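Local coordinates for bromo domain-containing protein (Trypanosoma brucei brucei, PDB 5K29), which is of unknown function but, through its bromodomain, the part crystallised here, probably binds acetylated lysines, at residues 73-76 and 77-81. Residues are numbered along the deposited sequence; the frame is centred on the assembly and turned at random.
Sequences QLTT and LKEDI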
loop_
_atom_site.group_PDB
_atom_site.type_symbol
_atom_site.label_atom_id
_atom_site.label_comp_id
_atom_site.label_asym_id
_atom_site.label_seq_id
_atom_site.Cartn_x
_atom_site.Cartn_y
_atom_site.Cartn_z
ATOM N N GLN A 73 -3.026 -11.322 -6.027
ATOM C CA GLN A 73 -2.747 -11.059 -4.620
ATOM C C GLN A 73 -2.112 -9.690 -4.347
ATOM O O GLN A 73 -1.726 -9.421 -3.207
ATOM C CB GLN A 73 -1.878 -12.190 -4.052
ATOM C CG GLN A 73 -2.694 -13.359 -3.541
ATOM C CD GLN A 73 -1.960 -14.075 -2.437
ATOM O OE1 GLN A 73 -0.900 -14.682 -2.654
ATOM N NE2 GLN A 73 -2.491 -13.984 -1.219
ATOM N N LEU A 74 -2.069 -8.804 -5.364
ATOM C CA LEU A 74 -1.526 -7.440 -5.278
ATOM C C LEU A 74 -0.086 -7.447 -4.695
ATOM O O LEU A 74 0.268 -6.637 -3.850
ATOM C CB LEU A 74 -2.496 -6.467 -4.544
ATOM C CG LEU A 74 -3.885 -6.299 -5.218
ATOM C CD1 LEU A 74 -4.911 -5.681 -4.279
ATOM C CD2 LEU A 74 -3.775 -5.495 -6.487
ATOM N N THR A 75 0.717 -8.395 -5.173
ATOM C CA THR A 75 2.118 -8.623 -4.815
ATOM C C THR A 75 2.967 -7.328 -4.938
ATOM O O THR A 75 3.648 -6.956 -3.978
ATOM C CB THR A 75 2.661 -9.780 -5.672
ATOM O OG1 THR A 75 1.826 -10.909 -5.473
ATOM C CG2 THR A 75 4.085 -10.155 -5.333
ATOM N N THR A 76 2.901 -6.643 -6.096
ATOM C CA THR A 76 3.684 -5.419 -6.336
ATOM C C THR A 76 3.348 -4.300 -5.330
ATOM O O THR A 76 4.267 -3.683 -4.782
ATOM C CB THR A 76 3.574 -4.964 -7.792
ATOM O OG1 THR A 76 3.868 -6.088 -8.608
ATOM C CG2 THR A 76 4.567 -3.846 -8.132
ATOM N N LEU A 77 2.043 -4.037 -5.118
ATOM C CA LEU A 77 1.530 -3.041 -4.186
ATOM C C LEU A 77 2.004 -3.362 -2.776
ATOM O O LEU A 77 2.474 -2.462 -2.092
ATOM C CB LEU A 77 -0.021 -2.924 -4.247
ATOM C CG LEU A 77 -0.708 -2.013 -3.193
ATOM C CD1 LEU A 77 -0.206 -0.560 -3.264
ATOM C CD2 LEU A 77 -2.234 -1.997 -3.388
ATOM N N LYS A 78 1.914 -4.626 -2.358
ATOM C CA LYS A 78 2.383 -5.035 -1.026
ATOM C C LYS A 78 3.913 -4.877 -0.883
ATOM O O LYS A 78 4.369 -4.468 0.183
ATOM C CB LYS A 78 1.936 -6.444 -0.669
ATOM C CG LYS A 78 0.430 -6.584 -0.516
ATOM C CD LYS A 78 0.135 -8.042 -0.142
ATOM C CE LYS A 78 -1.242 -8.210 0.433
ATOM N NZ LYS A 78 -1.671 -9.630 0.393
ATOM N N GLU A 79 4.681 -5.137 -1.971
ATOM C CA GLU A 79 6.145 -4.944 -1.999
ATOM C C GLU A 79 6.444 -3.474 -1.764
ATOM O O GLU A 79 7.199 -3.153 -0.865
ATOM C CB GLU A 79 6.735 -5.315 -3.351
ATOM C CG GLU A 79 7.090 -6.769 -3.531
ATOM C CD GLU A 79 7.487 -7.105 -4.955
ATOM O OE1 GLU A 79 7.896 -6.182 -5.697
ATOM O OE2 GLU A 79 7.396 -8.295 -5.330
ATOM N N ASP A 80 5.786 -2.580 -2.517
ATOM C CA ASP A 80 5.975 -1.129 -2.405
ATOM C C ASP A 80 5.767 -0.623 -0.996
ATOM O O ASP A 80 6.560 0.169 -0.525
ATOM C CB ASP A 80 5.047 -0.402 -3.381
ATOM C CG ASP A 80 5.491 -0.476 -4.824
ATOM O OD1 ASP A 80 6.463 -1.225 -5.118
ATOM O OD2 ASP A 80 4.890 0.218 -5.656
ATOM N N ILE A 81 4.726 -1.112 -0.311
ATOM C CA ILE A 81 4.441 -0.745 1.069
ATOM C C ILE A 81 5.573 -1.239 1.970
ATOM O O ILE A 81 6.039 -0.471 2.791
ATOM C CB ILE A 81 3.053 -1.268 1.548
ATOM C CG1 ILE A 81 1.865 -0.723 0.684
ATOM C CG2 ILE A 81 2.824 -1.001 3.070
ATOM C CD1 ILE A 81 1.649 0.806 0.677
#
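Asp80 OD2 is gripped by two groups, through a salt bridge to Arg62 NE and a hydrogen bond with Tyr68 OH. The same carboxylate turns back beside Thr76 O. Its OD1 and that oxygen are two acceptors 3.3 Å apart and do not bond. The backbone does: Asp80 N to Thr76 O and Glu79 N to Thr75 O are each 2.9 Å long. Leu74, at the N-cap position, starts this i to i+4 ladder. Leu74 O accepts a nearly straight hydrogen bond, 164° at the hydrogen, from the backbone N of Lys78, 3.0 Å away. Lys78 runs back past this end of the helix. Its CG comes 3.3 Å from Leu74 O, because chi1 of -66° lays CG beside its own backbone N. The chain then stays extended. It carries NZ to 3.6 Å from Gln73 O, while the salt-bridge partner of NZ is Asp114 of helix 97-122. On the outer side, Thr75 CG2 lies 3.8 Å from Glu79 OE2, and the two side chains cross at a slant. Thr76 OG1 is hydrogen-bonded with Asp71 OD2, in the loop that leads into the helix. Leu74 and Leu77 meet CB to CB at 4.3 Å, and both pack on Leu18 of helix 12-21. The arrangement is the first turn of a helix, here helix 75-92 of the bromodomain four-helix bundle.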